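Side-chain contacts in LbaCas13a H328A (C2c2) (Lachnospiraceae bacterium NK4A179, PDB 5WLH), which binds its precursor CRISPR RNA and, as in other Cas13a enzymes, probably cuts target and bystander RNA with a composite site of two HEPN domains: residues F527-P532 against S601-S606; Y505-A510 against Y1248-R1253. All blocks are in the same frame, centred on the assembly; numbering follows the deposited sequence.

How the contacts relate
Both contacts probably lie beside the composite HEPN nuclease site expected of a Cas13a enzyme, since each includes part of an R-X4-H sequence, and helix 486-517 serves both. Contact 1 is partly buried: two leucines of the loop after that helix pack on the Arg603 guanidinium, whose polar partner Asp526 immediately precedes the loop segment. Contact 2 is fully buried and joins helix 486-517 itself to the end of helix 1239-1250 through an aromatic pair and an alanine. The two meet where Leu528 CG packs on Ala510 CB at 3.6 Å and Met602 CB on Val506 CG2 at 3.7 Å. Asp526 also touches His1251, relating one R-X4-H sequence to the other.

Contact 1 (F527-P532 against S601-S606); sequences FLLLKP and SMRNDS
Leu528 lays its CD1 methyl over one face of the Arg603 guanidinium, with CD1 3.6 Å from Arg603 NH2 and 4.0 Å from Arg603 CZ. Its CG stands opposite the carbonyl carbon about the CA–CB bond (chi1 -65°), and an extended chi2 carries CD1 onward to the arginine. The same methyl also meets the aliphatic part of that side chain, Leu528 CD1 to Arg603 CD being 4.1 Å. Leu528 also packs on Ala510 of helix 486-517 and touches Tyr600 of helix 588-602. Arg603 starts out with CG anti to its own N, then bends at chi3 (83°), which turns the flat group across the leucines. It stands in a type II turn from Met602 to Asp605 that leads the chain away from helix 588-602, and the run from Arg603 to His608 matches the R-X4-H signature of HEPN ribonucleases; Arg603 is therefore probably part of the nuclease site. Its NH1 makes a salt bridge with Asp526 OD2, while Asp526 OD1 accepts Leu528 N in an Asx turn. The acid thus ties the guanidinium to the start of the leucine segment. Leu529 follows within the 3-10 turn closed by Leu530 N to Phe527 O. Although its CB points to one flank, its branch swings nearer and runs roughly perpendicular to the arginine chain, bringing Leu529 CD2 to 3.7 Å from Arg603 NH1. Beyond the turn, Leu530 O accepts Lys596 NZ of helix 588-602. Lys531 folds its long chain back, and its NZ bonds Leu529 O at 2.8 Å from above the carbonyl plane.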
ATOM      1  N   PHE A 527       7.696 -23.948   9.588  1.00 26.48           N
ATOM      2  CA  PHE A 527       7.121 -24.468  10.826  1.00 26.47           C
ATOM      3  C   PHE A 527       5.740 -25.073  10.616  1.00 26.93           C
ATOM      4  O   PHE A 527       5.426 -26.142  11.161  1.00 26.43           O
ATOM      5  CB  PHE A 527       7.039 -23.339  11.856  1.00 28.14           C
ATOM      6  CG  PHE A 527       6.294 -23.715  13.098  1.00 27.95           C
ATOM      7  CD1 PHE A 527       6.753 -24.745  13.901  1.00 29.20           C
ATOM      8  CD2 PHE A 527       5.143 -23.043  13.465  1.00 25.21           C
ATOM      9  CE1 PHE A 527       6.084 -25.098  15.043  1.00 29.33           C
ATOM     10  CE2 PHE A 527       4.461 -23.394  14.620  1.00 30.77           C
ATOM     11  CZ  PHE A 527       4.932 -24.429  15.408  1.00 34.92           C
ATOM     12  N   LEU A 528       4.886 -24.394   9.844  1.00 22.87           N
ATOM     13  CA  LEU A 528       3.509 -24.844   9.686  1.00 22.75           C
ATOM     14  C   LEU A 528       3.393 -26.168   8.946  1.00 24.87           C
ATOM     15  O   LEU A 528       2.350 -26.814   9.024  1.00 27.81           O
ATOM     16  CB  LEU A 528       2.690 -23.799   8.938  1.00 25.20           C
ATOM     17  CG  LEU A 528       2.536 -22.494   9.705  1.00 24.45           C
ATOM     18  CD1 LEU A 528       1.565 -21.544   8.948  1.00 23.58           C
ATOM     19  CD2 LEU A 528       2.056 -22.762  11.122  1.00 25.49           C
ATOM     20  N   LEU A 529       4.417 -26.579   8.227  1.00 27.49           N
ATOM     21  CA  LEU A 529       4.341 -27.831   7.493  1.00 26.69           C
ATOM     22  C   LEU A 529       4.959 -28.998   8.250  1.00 29.28           C
ATOM     23  O   LEU A 529       4.961 -30.121   7.728  1.00 31.42           O
ATOM     24  CB  LEU A 529       4.996 -27.673   6.119  1.00 26.93           C
ATOM     25  CG  LEU A 529       4.232 -26.673   5.237  1.00 26.70           C
ATOM     26  CD1 LEU A 529       4.780 -26.688   3.838  1.00 31.09           C
ATOM     27  CD2 LEU A 529       2.704 -26.960   5.262  1.00 23.01           C
ATOM     28  N   LEU A 530       5.456 -28.774   9.467  1.00 27.99           N
ATOM     29  CA  LEU A 530       5.925 -29.897  10.273  1.00 29.78           C
ATOM     30  C   LEU A 530       4.759 -30.817  10.597  1.00 32.16           C
ATOM     31  O   LEU A 530       3.610 -30.384  10.705  1.00 31.91           O
ATOM     32  CB  LEU A 530       6.601 -29.416  11.559  1.00 26.90           C
ATOM     33  CG  LEU A 530       7.868 -28.556  11.410  1.00 25.00           C
ATOM     34  CD1 LEU A 530       8.522 -28.320  12.764  1.00 33.56           C
ATOM     35  CD2 LEU A 530       8.867 -29.148  10.412  1.00 27.43           C
ATOM     36  N   LYS A 531       5.059 -32.104  10.727  1.00 30.67           N
ATOM     37  CA  LYS A 531       4.046 -33.136  10.851  1.00 31.44           C
ATOM     38  C   LYS A 531       3.932 -33.622  12.290  1.00 30.05           C
ATOM     39  O   LYS A 531       4.883 -33.511  13.070  1.00 28.57           O
ATOM     40  CB  LYS A 531       4.380 -34.306   9.914  1.00 30.62           C
ATOM     41  CG  LYS A 531       4.289 -33.938   8.436  1.00 42.08           C
ATOM     42  CD  LYS A 531       2.839 -33.775   7.990  1.00 48.90           C
ATOM     43  CE  LYS A 531       2.734 -33.050   6.650  1.00 51.91           C
ATOM     44  NZ  LYS A 531       2.715 -31.551   6.786  1.00 53.74           N
ATOM     45  N   PRO A 532       2.773 -34.163  12.682  1.00 31.49           N
ATOM     46  CA  PRO A 532       2.562 -34.528  14.087  1.00 33.87           C
ATOM     47  C   PRO A 532       3.500 -35.643  14.539  1.00 33.83           C
ATOM     48  O   PRO A 532       4.106 -36.353  13.733  1.00 36.43           O
ATOM     49  CB  PRO A 532       1.100 -34.994  14.120  1.00 35.93           C
ATOM     50  CG  PRO A 532       0.485 -34.449  12.884  1.00 39.32           C
ATOM     51  CD  PRO A 532       1.573 -34.415  11.866  1.00 33.84           C
ATOM     52  N   SER A 601      -4.422 -23.426   9.405  1.00 20.86           N
ATOM     53  CA  SER A 601      -5.746 -23.442   8.802  1.00 21.07           C
ATOM     54  C   SER A 601      -6.148 -22.074   8.281  1.00 21.23           C
ATOM     55  O   SER A 601      -7.044 -21.988   7.442  1.00 21.40           O
ATOM     56  CB  SER A 601      -6.794 -23.954   9.790  1.00 27.70           C
ATOM     57  OG  SER A 601      -7.059 -23.026  10.813  1.00 29.05           O
ATOM     58  N   MET A 602      -5.487 -21.015   8.738  1.00 19.55           N
ATOM     59  CA  MET A 602      -5.757 -19.689   8.215  1.00 22.46           C
ATOM     60  C   MET A 602      -4.902 -19.357   7.000  1.00 21.43           C
ATOM     61  O   MET A 602      -5.197 -18.384   6.300  1.00 21.87           O
ATOM     62  CB  MET A 602      -5.533 -18.632   9.306  1.00 21.38           C
ATOM     63  CG  MET A 602      -6.393 -17.393   9.111  1.00 34.26           C
ATOM     64  SD  MET A 602      -6.429 -16.356  10.578  1.00 39.51           S
ATOM     65  CE  MET A 602      -8.006 -15.560  10.319  1.00 38.52           C
ATOM     66  N   ARG A 603      -3.854 -20.124   6.736  1.00 21.71           N
ATOM     67  CA  ARG A 603      -3.033 -19.833   5.567  1.00 20.86           C
ATOM     68  C   ARG A 603      -3.766 -20.260   4.309  1.00 21.22           C
ATOM     69  O   ARG A 603      -4.300 -21.372   4.237  1.00 23.06           O
ATOM     70  CB  ARG A 603      -1.678 -20.532   5.653  1.00 22.76           C
ATOM     71  CG  ARG A 603      -0.663 -19.942   4.671  1.00 26.36           C
ATOM     72  CD  ARG A 603       0.750 -20.189   5.163  1.00 30.61           C
ATOM     73  NE  ARG A 603       1.152 -21.529   4.782  1.00 26.71           N
ATOM     74  CZ  ARG A 603       2.330 -22.074   5.082  1.00 26.16           C
ATOM     75  NH1 ARG A 603       2.605 -23.303   4.682  1.00 27.34           N
ATOM     76  NH2 ARG A 603       3.228 -21.393   5.771  1.00 25.07           N
ATOM     77  N   ASN A 604      -3.789 -19.373   3.307  1.00 21.26           N
ATOM     78  CA  ASN A 604      -4.518 -19.637   2.068  1.00 22.53           C
ATOM     79  C   ASN A 604      -5.984 -19.959   2.334  1.00 22.29           C
ATOM     80  O   ASN A 604      -6.625 -20.661   1.556  1.00 22.08           O
ATOM     81  CB  ASN A 604      -3.861 -20.769   1.271  1.00 20.67           C
ATOM     82  CG  ASN A 604      -2.493 -20.377   0.726  1.00 25.26           C
ATOM     83  OD1 ASN A 604      -1.479 -20.528   1.403  1.00 31.44           O
ATOM     84  ND2 ASN A 604      -2.465 -19.899  -0.503  1.00 26.22           N
ATOM     85  N   ASP A 605      -6.529 -19.455   3.439  1.00 25.01           N
ATOM     86  CA  ASP A 605      -7.940 -19.637   3.774  1.00 26.06           C
ATOM     87  C   ASP A 605      -8.719 -18.512   3.106  1.00 33.76           C
ATOM     88  O   ASP A 605      -8.699 -17.371   3.571  1.00 34.40           O
ATOM     89  CB  ASP A 605      -8.155 -19.632   5.287  1.00 27.24           C
ATOM     90  CG  ASP A 605      -9.571 -20.051   5.683  1.00 33.85           C
ATOM     91  OD1 ASP A 605     -10.283 -20.653   4.848  1.00 35.87           O
ATOM     92  OD2 ASP A 605      -9.971 -19.800   6.840  1.00 32.35           O
ATOM     93  N   SER A 606      -9.414 -18.841   2.017  1.00 26.41           N
ATOM     94  CA  SER A 606     -10.103 -17.840   1.213  1.00 26.16           C
ATOM     95  C   SER A 606     -11.295 -17.273   1.964  1.00 25.94           C
ATOM     96  O   SER A 606     -12.103 -18.027   2.517  1.00 24.49           O
ATOM     97  CB  SER A 606     -10.580 -18.466  -0.099  1.00 27.53           C
ATOM     98  OG  SER A 606     -11.522 -17.613  -0.745  1.00 28.32           O
TER

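Contact 2 (Y505-A510 against Y1248-R1253); sequences YVAFAA and YIEHFR
Glu1250 brings its carboxylate end against Ala507 from the last turn of helix 1239-1250, which ends in a Schellman motif: Phe1252 N bonds Ile1249 O, and Arg1253 N reaches back to Tyr1248 O. This end carries the second R-X4-H sequence, Arg1246 to His1251, so the contact probably joins the two HEPN domains. Glu1250 OE2 lies 4.3 Å from Ala507 CB, a van der Waals approach; its hydrogen bond goes to Tyr1127 OH. OE1 forms a salt bridge with Arg1246, which may position that arginine for the nuclease site. After His1251 leaves helical geometry, Phe1252 takes positive phi (60°) as the C-prime residue and directs its side chain at helix 486-517. Its CG lies anti to the carbonyl carbon, beside the backbone N (chi1 -72°), which carries the ring out to Ala507 and Phe508 together. Its CE1 passes 4.2 Å from Ala507 CB and 3.8 Å from Ala507 O, while Gln1119 of helix 1106-1145 packs beside it. The Phe508 CB points away from this segment, yet its ring comes back and offers a face to the Phe1252 edge. The pair is an offset edge-to-face stack, with centroids 5.3 Å apart and planes at 75°. Phe1252 CZ sits above the rim of the Phe508 ring, and Phe1252 CE2 approaches Phe508 CE1 to 3.6 Å.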
ATOM      1  N   TYR A 505       0.014 -11.683   8.838  1.00 18.91           N
ATOM      2  CA  TYR A 505      -0.029 -11.972  10.269  1.00 20.07           C
ATOM      3  C   TYR A 505      -0.021 -13.466  10.539  1.00 18.01           C
ATOM      4  O   TYR A 505       0.576 -13.892  11.536  1.00 21.78           O
ATOM      5  CB  TYR A 505      -1.248 -11.306  10.910  1.00 15.52           C
ATOM      6  CG  TYR A 505      -1.118  -9.817  10.805  1.00 23.44           C
ATOM      7  CD1 TYR A 505       0.034  -9.176  11.253  1.00 27.44           C
ATOM      8  CD2 TYR A 505      -2.098  -9.061  10.189  1.00 25.35           C
ATOM      9  CE1 TYR A 505       0.183  -7.802  11.132  1.00 29.65           C
ATOM     10  CE2 TYR A 505      -1.954  -7.700  10.053  1.00 27.15           C
ATOM     11  CZ  TYR A 505      -0.821  -7.077  10.520  1.00 29.74           C
ATOM     12  OH  TYR A 505      -0.685  -5.711  10.382  1.00 38.06           O
ATOM     13  N   VAL A 506      -0.650 -14.269   9.666  1.00 16.28           N
ATOM     14  CA  VAL A 506      -0.509 -15.726   9.770  1.00 16.74           C
ATOM     15  C   VAL A 506       0.965 -16.114   9.762  1.00 22.32           C
ATOM     16  O   VAL A 506       1.429 -16.883  10.614  1.00 21.48           O
ATOM     17  CB  VAL A 506      -1.284 -16.439   8.647  1.00 17.98           C
ATOM     18  CG1 VAL A 506      -0.995 -17.971   8.649  1.00 21.91           C
ATOM     19  CG2 VAL A 506      -2.759 -16.199   8.802  1.00 20.27           C
ATOM     20  N   ALA A 507       1.734 -15.550   8.822  1.00 17.93           N
ATOM     21  CA  ALA A 507       3.165 -15.838   8.759  1.00 22.70           C
ATOM     22  C   ALA A 507       3.877 -15.426  10.046  1.00 22.45           C
ATOM     23  O   ALA A 507       4.715 -16.176  10.556  1.00 22.18           O
ATOM     24  CB  ALA A 507       3.799 -15.131   7.555  1.00 20.76           C
ATOM     25  N   PHE A 508       3.567 -14.232  10.583  1.00 19.42           N
ATOM     26  CA  PHE A 508       4.239 -13.785  11.796  1.00 18.67           C
ATOM     27  C   PHE A 508       3.833 -14.624  12.998  1.00 22.02           C
ATOM     28  O   PHE A 508       4.652 -14.876  13.888  1.00 21.27           O
ATOM     29  CB  PHE A 508       3.952 -12.305  12.077  1.00 18.48           C
ATOM     30  CG  PHE A 508       4.878 -11.367  11.342  1.00 23.08           C
ATOM     31  CD1 PHE A 508       6.205 -11.232  11.736  1.00 24.94           C
ATOM     32  CD2 PHE A 508       4.430 -10.636  10.251  1.00 26.89           C
ATOM     33  CE1 PHE A 508       7.071 -10.375  11.056  1.00 24.43           C
ATOM     34  CE2 PHE A 508       5.293  -9.773   9.557  1.00 23.10           C
ATOM     35  CZ  PHE A 508       6.605  -9.643   9.958  1.00 24.47           C
ATOM     36  N   ALA A 509       2.566 -15.024  13.066  1.00 19.56           N
ATOM     37  CA  ALA A 509       2.139 -15.857  14.179  1.00 20.00           C
ATOM     38  C   ALA A 509       2.894 -17.175  14.161  1.00 21.57           C
ATOM     39  O   ALA A 509       3.353 -17.655  15.206  1.00 21.26           O
ATOM     40  CB  ALA A 509       0.630 -16.104  14.109  1.00 23.44           C
ATOM     41  N   ALA A 510       3.041 -17.763  12.971  1.00 22.60           N
ATOM     42  CA  ALA A 510       3.802 -19.003  12.837  1.00 21.20           C
ATOM     43  C   ALA A 510       5.253 -18.794  13.243  1.00 22.20           C
ATOM     44  O   ALA A 510       5.832 -19.605  13.978  1.00 21.60           O
ATOM     45  CB  ALA A 510       3.704 -19.515  11.397  1.00 17.96           C
ATOM     46  N   TYR A1248      12.425 -17.957   1.031  1.00 23.80           N
ATOM     47  CA  TYR A1248      13.391 -17.283   1.882  1.00 21.86           C
ATOM     48  C   TYR A1248      12.698 -16.255   2.757  1.00 21.88           C
ATOM     49  O   TYR A1248      12.906 -16.204   3.971  1.00 21.33           O
ATOM     50  CB  TYR A1248      14.464 -16.630   1.017  1.00 23.77           C
ATOM     51  CG  TYR A1248      15.601 -16.027   1.795  1.00 26.76           C
ATOM     52  CD1 TYR A1248      16.723 -16.775   2.111  1.00 27.61           C
ATOM     53  CD2 TYR A1248      15.551 -14.706   2.219  1.00 28.56           C
ATOM     54  CE1 TYR A1248      17.760 -16.226   2.817  1.00 30.77           C
ATOM     55  CE2 TYR A1248      16.578 -14.153   2.933  1.00 30.15           C
ATOM     56  CZ  TYR A1248      17.685 -14.919   3.233  1.00 31.38           C
ATOM     57  OH  TYR A1248      18.724 -14.364   3.951  1.00 31.53           O
ATOM     58  N   ILE A1249      11.845 -15.432   2.145  1.00 20.48           N
ATOM     59  CA  ILE A1249      11.130 -14.403   2.892  1.00 19.61           C
ATOM     60  C   ILE A1249      10.142 -15.041   3.865  1.00 15.80           C
ATOM     61  O   ILE A1249      10.159 -14.768   5.073  1.00 20.42           O
ATOM     62  CB  ILE A1249      10.402 -13.460   1.921  1.00 21.69           C
ATOM     63  CG1 ILE A1249      11.415 -12.693   1.063  1.00 21.39           C
ATOM     64  CG2 ILE A1249       9.490 -12.517   2.687  1.00 20.13           C
ATOM     65  CD1 ILE A1249      10.773 -12.122  -0.198  1.00 19.88           C
ATOM     66  N   GLU A1250       9.244 -15.876   3.340  1.00 18.78           N
ATOM     67  CA  GLU A1250       8.129 -16.321   4.169  1.00 20.60           C
ATOM     68  C   GLU A1250       8.580 -17.263   5.274  1.00 23.59           C
ATOM     69  O   GLU A1250       7.906 -17.376   6.306  1.00 23.92           O
ATOM     70  CB  GLU A1250       7.044 -16.986   3.331  1.00 23.33           C
ATOM     71  CG  GLU A1250       5.775 -17.187   4.161  1.00 28.93           C
ATOM     72  CD  GLU A1250       4.529 -17.330   3.330  1.00 32.14           C
ATOM     73  OE1 GLU A1250       4.651 -17.373   2.093  1.00 30.96           O
ATOM     74  OE2 GLU A1250       3.427 -17.382   3.922  1.00 31.30           O
ATOM     75  N   HIS A1251       9.686 -17.962   5.074  1.00 24.11           N
ATOM     76  CA  HIS A1251      10.239 -18.803   6.120  1.00 24.34           C
ATOM     77  C   HIS A1251      11.215 -18.066   7.011  1.00 24.35           C
ATOM     78  O   HIS A1251      11.872 -18.709   7.839  1.00 24.85           O
ATOM     79  CB  HIS A1251      10.929 -20.026   5.520  1.00 23.84           C
ATOM     80  CG  HIS A1251      10.030 -20.831   4.645  1.00 27.07           C
ATOM     81  ND1 HIS A1251      10.503 -21.643   3.638  1.00 31.49           N
ATOM     82  CD2 HIS A1251       8.681 -20.943   4.623  1.00 30.23           C
ATOM     83  CE1 HIS A1251       9.481 -22.225   3.035  1.00 30.25           C
ATOM     84  NE2 HIS A1251       8.365 -21.813   3.611  1.00 30.64           N
ATOM     85  N   PHE A1252      11.339 -16.743   6.859  1.00 23.07           N
ATOM     86  CA  PHE A1252      12.120 -15.937   7.780  1.00 21.95           C
ATOM     87  C   PHE A1252      13.582 -16.391   7.810  1.00 21.34           C
ATOM     88  O   PHE A1252      14.235 -16.314   8.850  1.00 23.15           O
ATOM     89  CB  PHE A1252      11.496 -15.966   9.188  1.00 23.88           C
ATOM     90  CG  PHE A1252      10.197 -15.173   9.289  1.00 22.83           C
ATOM     91  CD1 PHE A1252       9.015 -15.659   8.723  1.00 23.87           C
ATOM     92  CD2 PHE A1252      10.173 -13.935   9.906  1.00 24.25           C
ATOM     93  CE1 PHE A1252       7.827 -14.924   8.797  1.00 23.40           C
ATOM     94  CE2 PHE A1252       8.982 -13.184   9.986  1.00 23.81           C
ATOM     95  CZ  PHE A1252       7.817 -13.677   9.430  1.00 21.42           C
ATOM     96  N   ARG A1253      14.089 -16.875   6.669  1.00 22.02           N
ATOM     97  CA  ARG A1253      15.452 -17.409   6.632  1.00 21.13           C
ATOM     98  C   ARG A1253      16.485 -16.320   6.882  1.00 27.48           C
ATOM     99  O   ARG A1253      17.570 -16.606   7.397  1.00 27.81           O
ATOM    100  CB  ARG A1253      15.725 -18.084   5.287  1.00 22.22           C
ATOM    101  CG  ARG A1253      14.753 -19.196   4.918  1.00 25.92           C
ATOM    102  CD  ARG A1253      14.820 -20.339   5.927  1.00 33.14           C
ATOM    103  NE  ARG A1253      16.193 -20.778   6.161  1.00 33.51           N
ATOM    104  CZ  ARG A1253      16.601 -21.399   7.264  1.00 39.18           C
ATOM    105  NH1 ARG A1253      15.741 -21.656   8.243  1.00 38.02           N
ATOM    106  NH2 ARG A1253      17.873 -21.755   7.394  1.00 39.22           N
TER